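Local structure of putative methyltransferase from antibiotic biosynthesis pathway (Anabaena variabilis ATCC 29413, 3EGE) at residues P64-V67 against M68-Q71; V73-P76 against Q77-W80; L156-D159 against E160-N163; L218-K221 against G222-L225; N232-W235 against I236-G240. The protein probably acts as an S-adenosylmethionine-dependent methyltransferase, though its substrate is not established. All coordinates share one frame; numbering follows the deposited sequence.

Contact 1. Residues P64-V67 against M68-Q71; sequences PSIV and MRQQ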
# COMPACT_ATOMS: atom_id res chain seq x y z
N PRO A 64 -0.50 -13.98 5.39
CA PRO A 64 0.34 -15.14 5.82
C PRO A 64 1.12 -14.97 7.15
O PRO A 64 1.37 -15.97 7.84
CB PRO A 64 1.36 -15.28 4.67
CG PRO A 64 1.48 -13.91 4.13
CD PRO A 64 0.06 -13.38 4.16
N SER A 65 1.50 -13.73 7.48
CA SER A 65 2.25 -13.40 8.70
C SER A 65 1.46 -13.72 9.96
O SER A 65 0.44 -13.08 10.23
CB SER A 65 2.65 -11.92 8.71
OG SER A 65 3.18 -11.53 9.96
N ILE A 66 1.94 -14.72 10.71
CA ILE A 66 1.31 -15.13 11.97
C ILE A 66 1.48 -14.01 13.03
O ILE A 66 0.60 -13.83 13.87
CB ILE A 66 1.87 -16.52 12.47
CG1 ILE A 66 0.90 -17.18 13.46
CG2 ILE A 66 3.29 -16.39 13.05
CD1 ILE A 66 -0.44 -17.65 12.84
N VAL A 67 2.60 -13.29 12.95
CA VAL A 67 2.91 -12.12 13.77
C VAL A 67 1.81 -11.06 13.57
O VAL A 67 1.02 -10.85 14.49
CB VAL A 67 4.34 -11.52 13.43
CG1 VAL A 67 4.56 -10.12 14.02
CG2 VAL A 67 5.46 -12.49 13.87
N MSE A 68 1.73 -10.49 12.36
CA MSE A 68 0.73 -9.44 11.99
C MSE A 68 -0.77 -9.77 12.32
O MSE A 68 -1.59 -8.84 12.37
CB MSE A 68 0.90 -8.96 10.52
CG MSE A 68 2.05 -7.95 10.23
SE MSE A 68 2.51 -7.63 8.23
CE MSE A 68 3.55 -5.95 8.31
N ARG A 69 -1.13 -11.05 12.54
CA ARG A 69 -2.48 -11.43 13.04
C ARG A 69 -2.64 -10.95 14.49
O ARG A 69 -3.65 -10.34 14.84
CB ARG A 69 -2.73 -12.96 13.05
CG ARG A 69 -4.18 -13.39 13.54
CD ARG A 69 -4.27 -14.76 14.23
NE ARG A 69 -4.15 -15.96 13.38
CZ ARG A 69 -4.07 -17.22 13.84
NH1 ARG A 69 -4.11 -17.49 15.15
NH2 ARG A 69 -3.95 -18.24 12.98
N GLN A 70 -1.65 -11.28 15.33
CA GLN A 70 -1.62 -10.92 16.76
C GLN A 70 -1.63 -9.39 16.93
O GLN A 70 -2.45 -8.86 17.67
CB GLN A 70 -0.41 -11.57 17.45
CG GLN A 70 -0.48 -13.13 17.46
CD GLN A 70 0.88 -13.83 17.54
OE1 GLN A 70 1.93 -13.19 17.70
NE2 GLN A 70 0.87 -15.16 17.43
N GLN A 71 -0.77 -8.69 16.18
CA GLN A 71 -0.79 -7.21 16.11
C GLN A 71 -2.01 -6.76 15.25
O GLN A 71 -1.85 -6.34 14.08
CB GLN A 71 0.55 -6.63 15.55
CG GLN A 71 1.73 -6.54 16.56
CD GLN A 71 2.25 -7.89 17.08
OE1 GLN A 71 2.14 -8.92 16.42
NE2 GLN A 71 2.85 -7.86 18.27
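S65 caps the start of the short helix 66-70, where its side chain meets M68 N; this is the helix of a beta-alpha-beta unit that runs from strand 58-62 to strand 78-81 in the Rossmann-like methyltransferase domain. S65 holds the N-cap position, and the helix behind it is barely more than a turn. The backbone bonds reflect this: R69 N reaches S65 O only weakly, at 3.5 Å, while V67 O takes a weak bond from Q70 N as well as a straighter one from Q71 N (3.3 Å, 162°). Q71 is already the first residue to leave helical geometry.

The cap itself is made by a side chain. S65 OG accepts from M68 N at 3.0 Å, nearly straight at 163°. A chi1 of 171° turns OG away from the S65 nitrogen and toward the first turn, where it also lies 3.5 Å from M68 CB. E63 OE2 accepts from S65 N.

From CB onward M68, a selenomethionine here, runs away from the cap as an extended chain. It packs on T45 in the glycine-rich stretch after strand 37-41 and lies about 4 Å from a bound 1,2-ethanediol, probably from the crystallisation liquor.

Another flank of the turn has I66 and R69 side by side and pointing the same way, both near T82, to which R69 NH2 gives a weak hydrogen bond. The I66 CD1 methyl rests over one face of the guanidinium, offset toward its rim, 3.6 Å from R69 NH2.

Contact 2. Residues V73-P76 against Q77-W80; sequences VVHP and QVEW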
# COMPACT_ATOMS: atom_id res chain seq x y z
N VAL A 73 -6.52 -5.42 15.76
CA VAL A 73 -7.74 -5.14 16.53
C VAL A 73 -8.81 -6.20 16.21
O VAL A 73 -9.16 -6.39 15.04
CB VAL A 73 -8.33 -3.72 16.17
CG1 VAL A 73 -9.70 -3.47 16.85
CG2 VAL A 73 -7.33 -2.60 16.49
N VAL A 74 -9.29 -6.89 17.25
CA VAL A 74 -10.41 -7.83 17.12
C VAL A 74 -11.63 -6.96 16.83
O VAL A 74 -11.93 -6.05 17.60
CB VAL A 74 -10.65 -8.65 18.41
CG1 VAL A 74 -11.96 -9.44 18.34
CG2 VAL A 74 -9.47 -9.59 18.68
N HIS A 75 -12.28 -7.21 15.70
CA HIS A 75 -13.44 -6.44 15.27
C HIS A 75 -14.56 -7.42 14.91
O HIS A 75 -14.27 -8.45 14.27
CB HIS A 75 -13.07 -5.57 14.07
CG HIS A 75 -14.10 -4.54 13.72
ND1 HIS A 75 -15.18 -4.80 12.91
CD2 HIS A 75 -14.22 -3.24 14.09
CE1 HIS A 75 -15.93 -3.72 12.79
NE2 HIS A 75 -15.36 -2.76 13.49
N PRO A 76 -15.82 -7.13 15.31
CA PRO A 76 -16.93 -8.05 15.03
C PRO A 76 -17.20 -8.38 13.55
O PRO A 76 -17.68 -9.48 13.28
CB PRO A 76 -18.16 -7.33 15.63
CG PRO A 76 -17.65 -6.32 16.49
CD PRO A 76 -16.30 -5.93 16.03
N GLN A 77 -16.91 -7.43 12.65
CA GLN A 77 -17.12 -7.56 11.21
C GLN A 77 -15.85 -7.89 10.40
O GLN A 77 -15.87 -7.81 9.17
CB GLN A 77 -17.83 -6.30 10.65
CG GLN A 77 -19.34 -6.17 11.04
CD GLN A 77 -19.62 -5.65 12.44
OE1 GLN A 77 -18.83 -4.91 13.01
NE2 GLN A 77 -20.77 -6.02 12.99
N VAL A 78 -14.76 -8.28 11.07
CA VAL A 78 -13.53 -8.71 10.42
C VAL A 78 -13.27 -10.18 10.79
O VAL A 78 -13.31 -10.52 11.97
CB VAL A 78 -12.30 -7.81 10.79
CG1 VAL A 78 -11.04 -8.27 10.05
CG2 VAL A 78 -12.58 -6.35 10.45
N GLU A 79 -13.08 -11.04 9.78
CA GLU A 79 -12.69 -12.45 10.00
C GLU A 79 -11.25 -12.62 9.53
O GLU A 79 -10.94 -12.30 8.40
CB GLU A 79 -13.63 -13.44 9.29
CG GLU A 79 -15.12 -13.37 9.73
CD GLU A 79 -15.38 -13.62 11.22
OE1 GLU A 79 -14.49 -14.07 11.97
OE2 GLU A 79 -16.51 -13.36 11.65
N TRP A 80 -10.40 -13.16 10.40
CA TRP A 80 -8.98 -13.32 10.10
C TRP A 80 -8.60 -14.74 9.64
O TRP A 80 -8.89 -15.75 10.34
CB TRP A 80 -8.12 -12.91 11.30
CG TRP A 80 -6.79 -12.50 10.85
CD1 TRP A 80 -5.70 -13.30 10.56
CD2 TRP A 80 -6.40 -11.16 10.53
NE1 TRP A 80 -4.65 -12.53 10.14
CE2 TRP A 80 -5.04 -11.22 10.09
CE3 TRP A 80 -7.04 -9.92 10.60
CZ2 TRP A 80 -4.32 -10.07 9.71
CZ3 TRP A 80 -6.33 -8.76 10.20
CH2 TRP A 80 -4.98 -8.86 9.77
O HOH W 1 -11.37 -9.63 14.14
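H75 meets both Q77 and V78 across a tight reversal. The turn from H75 to V78 is closed by V78 N donating to H75 O (3.2 Å, 164°). A second bond comes from the histidine ring: ND1 accepts from Q77 N at 3.2 Å, the donor tilted 27° out of the ring plane. The first torsion of H75 swings CG to the side of its own carbonyl carbon, which sets the imidazole alongside the turn where ND1 can face that N-H.

P76 CD lies over one face of the ring, offset toward the rim, and V78 CG2 meets H75 CB at 3.7 Å. The bent Q77 side chain brings OE1 to 3.1 Å from H75 CE1. One water bridges the base of the turn, accepting from H75 N and donating to V78 O, each at 3.0 Å.

Further out, N54 OD1 is hydrogen-bonded to H75 NE2, which suggests that NE2 carries the proton and ND1 is left to accept. V50 and A53 of helix 47-53 pack against H75. The whole is a type I beta turn leading into edge strand 78-81 of the Rossmann-like sheet, which pairs with strand 58-62.

Contact 3. Residues L156-D159 against E160-N163; sequences LPLD and EQIN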
# COMPACT_ATOMS: atom_id res chain seq x y z
N LEU A 156 7.06 -5.19 -10.84
CA LEU A 156 6.65 -5.03 -12.22
C LEU A 156 6.15 -3.65 -12.64
O LEU A 156 5.52 -2.94 -11.84
CB LEU A 156 5.47 -5.96 -12.52
CG LEU A 156 5.59 -7.47 -12.44
CD1 LEU A 156 4.20 -8.06 -12.67
CD2 LEU A 156 6.60 -7.97 -13.45
N PRO A 157 6.40 -3.27 -13.91
CA PRO A 157 5.78 -2.07 -14.47
C PRO A 157 4.23 -2.12 -14.39
O PRO A 157 3.64 -3.21 -14.47
CB PRO A 157 6.21 -2.13 -15.94
CG PRO A 157 7.51 -2.82 -15.90
CD PRO A 157 7.33 -3.89 -14.87
N LEU A 158 3.60 -0.95 -14.26
CA LEU A 158 2.14 -0.85 -14.13
C LEU A 158 1.39 -1.55 -15.27
O LEU A 158 0.37 -2.18 -15.02
CB LEU A 158 1.69 0.62 -14.06
CG LEU A 158 0.26 0.88 -13.56
CD1 LEU A 158 0.16 0.59 -12.06
CD2 LEU A 158 -0.14 2.31 -13.88
N ASP A 159 1.90 -1.44 -16.49
CA ASP A 159 1.29 -2.09 -17.66
C ASP A 159 1.28 -3.61 -17.56
O ASP A 159 0.28 -4.23 -17.93
CB ASP A 159 1.97 -1.62 -18.98
CG ASP A 159 1.60 -0.19 -19.35
OD1 ASP A 159 0.64 0.39 -18.74
OD2 ASP A 159 2.24 0.38 -20.28
N GLU A 160 2.37 -4.20 -17.06
CA GLU A 160 2.44 -5.65 -16.81
C GLU A 160 1.40 -6.07 -15.75
O GLU A 160 0.69 -7.06 -15.94
CB GLU A 160 3.85 -6.12 -16.43
CG GLU A 160 4.84 -5.96 -17.62
CD GLU A 160 6.27 -6.50 -17.37
OE1 GLU A 160 6.45 -7.43 -16.54
OE2 GLU A 160 7.22 -6.02 -18.05
N GLN A 161 1.29 -5.26 -14.70
CA GLN A 161 0.33 -5.51 -13.61
C GLN A 161 -1.10 -5.48 -14.15
O GLN A 161 -1.88 -6.42 -13.88
CB GLN A 161 0.46 -4.48 -12.48
CG GLN A 161 1.79 -4.48 -11.74
CD GLN A 161 1.85 -3.40 -10.68
OE1 GLN A 161 0.96 -3.32 -9.81
NE2 GLN A 161 2.89 -2.59 -10.71
N ILE A 162 -1.41 -4.42 -14.90
CA ILE A 162 -2.72 -4.24 -15.53
C ILE A 162 -3.04 -5.44 -16.43
O ILE A 162 -4.11 -6.02 -16.34
CB ILE A 162 -2.81 -2.93 -16.36
CG1 ILE A 162 -2.82 -1.71 -15.42
CG2 ILE A 162 -4.11 -2.90 -17.24
CD1 ILE A 162 -2.57 -0.36 -16.14
N ASN A 163 -2.09 -5.79 -17.30
CA ASN A 163 -2.22 -6.93 -18.20
C ASN A 163 -2.47 -8.28 -17.46
O ASN A 163 -3.35 -9.02 -17.86
CB ASN A 163 -0.99 -7.00 -19.12
CG ASN A 163 -1.06 -8.12 -20.15
OD1 ASN A 163 -2.15 -8.53 -20.61
ND2 ASN A 163 0.10 -8.62 -20.55
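The Q161 side chain reaches back over the first turn of helix 158-169, and its NE2 donates to L156 O at 2.9 Å, bent to 146°, from above the carbonyl plane. The same nitrogen also bonds to F131 O, while OE1 takes a hydrogen bond from T130 OG1. Three partners therefore fix the rotation of a buried amide and tie the helix start to strand 126-131. The chain is extended beyond CG (chi2 178°), which gives it the length to span from the helix to the residue before the N-cap.

Below this, the regular helical bonds set in. Q161 N donates to P157 O at 3.1 Å, I162 N to L158 O at 2.9 Å and N163 N to D159 O at 2.9 Å. P157 holds the N-cap position, and as a proline it has no side-chain acceptor to give; D132 OD2 accepts from L158 N instead.

Around the polar core the packing divides. On the outer flank E160 lies alongside the P157 ring, its CD 3.8 Å from P157 CD, and crosses L156 at about a right angle, bringing OE1 close to L156 CD2 at 3.1 Å. On the inner flank L158 CG meets I162 CD1 at 4.0 Å, and both side chains continue onto I255 of strand 252-258, with I162 also touching V173 and A175. This is the N-terminal turn of a sheet-covering helix, in the crossover from strand 126-131 to strand 172-181 of the Rossmann-like methyltransferase sheet.

Contact 4. Residues L218-K221 against G222-L225; sequences LVEK and GLEL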
# COMPACT_ATOMS: atom_id res chain seq x y z
N LEU A 218 24.37 1.61 5.91
CA LEU A 218 23.84 2.41 4.81
C LEU A 218 22.74 3.34 5.31
O LEU A 218 22.79 4.55 5.02
CB LEU A 218 23.31 1.52 3.66
CG LEU A 218 22.63 2.18 2.44
CD1 LEU A 218 23.52 3.26 1.76
CD2 LEU A 218 22.21 1.08 1.46
N VAL A 219 21.76 2.76 6.01
CA VAL A 219 20.66 3.55 6.63
C VAL A 219 21.25 4.66 7.50
O VAL A 219 20.88 5.84 7.37
CB VAL A 219 19.67 2.69 7.51
CG1 VAL A 219 18.65 3.62 8.20
CG2 VAL A 219 18.95 1.60 6.67
N GLU A 220 22.21 4.27 8.32
CA GLU A 220 22.89 5.18 9.24
C GLU A 220 23.64 6.34 8.53
O GLU A 220 23.56 7.50 8.96
CB GLU A 220 23.79 4.36 10.16
CG GLU A 220 24.32 5.10 11.34
CD GLU A 220 23.24 5.71 12.21
OE1 GLU A 220 22.19 5.04 12.45
OE2 GLU A 220 23.47 6.86 12.63
N LYS A 221 24.31 6.05 7.42
CA LYS A 221 24.95 7.09 6.61
C LYS A 221 23.92 8.04 6.01
O LYS A 221 24.17 9.24 5.96
CB LYS A 221 25.85 6.50 5.52
CG LYS A 221 27.14 5.89 6.05
CD LYS A 221 28.15 6.96 6.38
CE LYS A 221 29.22 6.45 7.35
NZ LYS A 221 28.68 6.16 8.73
N GLY A 222 22.78 7.49 5.56
CA GLY A 222 21.63 8.30 5.09
C GLY A 222 21.08 9.23 6.18
O GLY A 222 20.83 10.42 5.92
N LEU A 223 20.94 8.69 7.38
CA LEU A 223 20.55 9.47 8.57
C LEU A 223 21.54 10.59 8.90
O LEU A 223 21.12 11.71 9.21
CB LEU A 223 20.36 8.57 9.81
CG LEU A 223 19.23 7.55 9.79
CD1 LEU A 223 19.32 6.62 11.01
CD2 LEU A 223 17.88 8.25 9.70
N GLU A 224 22.83 10.29 8.82
CA GLU A 224 23.87 11.30 9.10
C GLU A 224 23.83 12.43 8.09
O GLU A 224 23.90 13.61 8.47
CB GLU A 224 25.28 10.67 9.14
CG GLU A 224 25.55 9.79 10.36
CD GLU A 224 26.85 8.97 10.26
OE1 GLU A 224 27.10 8.35 9.21
OE2 GLU A 224 27.60 8.91 11.25
N LEU A 225 23.74 12.07 6.82
CA LEU A 225 23.69 13.04 5.71
C LEU A 225 22.39 13.86 5.76
O LEU A 225 22.42 15.08 5.58
CB LEU A 225 23.84 12.30 4.39
CG LEU A 225 24.31 12.98 3.10
CD1 LEU A 225 25.72 13.59 3.23
CD2 LEU A 225 24.25 11.90 2.00
O HOH W 2 29.81 7.43 11.15
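The flat carboxylate of E224 is gripped at OE1 by the ammonium of K221, in a salt bridge with NZ at 2.7 Å. NZ comes in on the syn side, 16° out of the carboxylate plane, so the approach is along the rim of the group and not over a face. A water completes a small ring: it accepts from K221 NZ at 3.0 Å and donates to E224 OE2 at 2.7 Å. The lysine gets there by folding at chi2 and chi4, which lays its CD within 3.3 Å of E224 OE1, while the glutamate stays extended beyond CG. The second carboxylate, that of E220, swings round at chi2 until OE1 is 3.6 Å from the L223 CD1 methyl.

Successive i to i+4 backbone bonds run underneath, G222 N to L218 O and L223 N to V219 O among them. On the inward-facing side V219 CG1 and L223 CD1 lie 4.2 Å apart, with side chains pointing the same way. The charged pair thus rides the exposed flank of helix 216-231, whose other flank packs L218 and V219 on F147 of helix 146-153 and L223 on F145 and L200.

Contact 5. Residues N232-W235 against I236-G240; sequences NGEW and IRKYG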
# COMPACT_ATOMS: atom_id res chain seq x y z
N ASN A 232 22.22 22.54 8.28
CA ASN A 232 23.06 23.57 7.66
C ASN A 232 22.43 24.22 6.43
O ASN A 232 23.15 24.77 5.57
CB ASN A 232 24.46 22.97 7.33
CG ASN A 232 24.42 21.93 6.20
OD1 ASN A 232 23.39 21.72 5.56
ND2 ASN A 232 25.57 21.29 5.95
N GLY A 233 21.09 24.11 6.32
CA GLY A 233 20.35 24.65 5.17
C GLY A 233 20.53 23.97 3.81
O GLY A 233 19.92 24.42 2.85
N GLU A 234 21.33 22.89 3.72
CA GLU A 234 21.58 22.22 2.42
C GLU A 234 20.35 21.54 1.82
O GLU A 234 20.16 21.61 0.59
CB GLU A 234 22.76 21.23 2.48
CG GLU A 234 24.11 21.93 2.45
CD GLU A 234 24.34 22.61 1.11
OE1 GLU A 234 24.51 21.89 0.10
OE2 GLU A 234 24.29 23.86 1.05
N TRP A 235 19.54 20.93 2.67
CA TRP A 235 18.29 20.29 2.22
C TRP A 235 17.35 21.32 1.57
O TRP A 235 16.79 21.07 0.50
CB TRP A 235 17.58 19.56 3.38
CG TRP A 235 16.41 18.71 2.91
CD1 TRP A 235 16.45 17.39 2.62
CD2 TRP A 235 15.06 19.14 2.64
NE1 TRP A 235 15.21 16.96 2.22
CE2 TRP A 235 14.34 18.01 2.20
CE3 TRP A 235 14.39 20.37 2.74
CZ2 TRP A 235 12.98 18.06 1.86
CZ3 TRP A 235 13.02 20.42 2.39
CH2 TRP A 235 12.34 19.26 1.96
N ILE A 236 17.18 22.46 2.24
CA ILE A 236 16.34 23.56 1.76
C ILE A 236 16.87 24.11 0.42
O ILE A 236 16.09 24.31 -0.51
CB ILE A 236 16.21 24.71 2.82
CG1 ILE A 236 15.42 24.20 4.04
CG2 ILE A 236 15.51 25.95 2.24
CD1 ILE A 236 15.57 25.09 5.27
N ARG A 237 18.18 24.32 0.35
CA ARG A 237 18.85 24.76 -0.87
C ARG A 237 18.61 23.80 -2.05
O ARG A 237 18.23 24.20 -3.15
CB ARG A 237 20.36 24.90 -0.61
CG ARG A 237 21.15 25.62 -1.71
CD ARG A 237 22.66 25.52 -1.48
NE ARG A 237 23.20 24.18 -1.72
CZ ARG A 237 23.42 23.64 -2.93
NH1 ARG A 237 23.07 24.26 -4.06
NH2 ARG A 237 23.93 22.41 -3.00
N LYS A 238 18.81 22.51 -1.80
CA LYS A 238 18.65 21.47 -2.83
C LYS A 238 17.22 21.10 -3.16
O LYS A 238 16.91 20.87 -4.33
CB LYS A 238 19.41 20.21 -2.40
CG LYS A 238 20.90 20.27 -2.71
CD LYS A 238 21.82 19.65 -1.66
CE LYS A 238 21.47 18.31 -1.17
NZ LYS A 238 22.59 17.82 -0.31
N TYR A 239 16.36 21.05 -2.15
CA TYR A 239 14.99 20.52 -2.30
C TYR A 239 13.81 21.35 -1.77
O TYR A 239 12.65 20.91 -1.94
CB TYR A 239 14.95 19.16 -1.56
CG TYR A 239 16.07 18.20 -1.89
CD1 TYR A 239 16.17 17.61 -3.17
CD2 TYR A 239 17.07 17.90 -0.94
CE1 TYR A 239 17.20 16.73 -3.49
CE2 TYR A 239 18.13 17.01 -1.26
CZ TYR A 239 18.17 16.43 -2.52
OH TYR A 239 19.18 15.56 -2.83
N GLY A 240 14.08 22.52 -1.18
CA GLY A 240 13.07 23.34 -0.49
C GLY A 240 11.78 23.72 -1.19
O GLY A 240 10.76 23.97 -0.52
O HOH W 3 25.59 18.90 -0.46
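W235 and Y239 sit one turn apart on helix 234-239, a short helix that starts after an Asx turn, where N232 OD1 accepts from E234 N at 3.0 Å. G233, at the N-cap position between N232 and E234, has a positive phi of 69°, a conformation easy for glycine.

W235 is the buried centre of the contact. Its first torsion, with CG trans to the backbone nitrogen, carries the indole out from the helix to where Y239, one turn on, packs over its face. The two rings make an edge-to-face pair, the tyrosine edge toward the face of the five-membered ring, centroids 5.1 Å apart and planes inclined at 53°; W235 CD1 to Y239 CD2 is 3.6 Å. Y239 CB adds a CH-pi contact over the middle of the six-membered ring. The backbone follows suit, with Y239 N donating to W235 O at 2.7 Å. L226 and L230 of helix 216-231 and an edge-to-face partner, W140, enclose the indole, while D143 OD2 bonds the tyrosine hydroxyl.

E234 carries the polar side. It and R237 lie side by side, pointing the same way, and the arginine grips it side-on: NE bonds to OE2 at 3.0 Å and NH2 to OE1 at 3.2 Å, both on the syn side of the carboxylate. These bonds keep the carboxylate and guanidinium planes within 25° of each other, meeting edge to edge. K238 NZ is salt-bridged to D229 of the preceding helix, and a water accepts from that NZ and donates to E234 OE1, each at 3.2 Å.

Overall arrangement
Contacts 1 and 2 lie in one beta-alpha-beta unit, strand 58-62, helix 66-70, strand 78-81, and touch each other: R69 CG packs 3.3 Å from W80 CD1. Both approach the glycine-rich segment, M68 on T45 and W80 on A43, which is consistent with a cofactor-binding pocket. Contact 3 lies across the chain's centre from contact 2, their centres about 32 Å apart, on a helix that covers the sheet near strands 252-258 and 172-181. Contacts 4 and 5 form a separate helical pair on successive helices, centres about 17 Å and nearest atoms about 6 Å apart; contact 5 is the farther from contact 1, about 40 Å between centres.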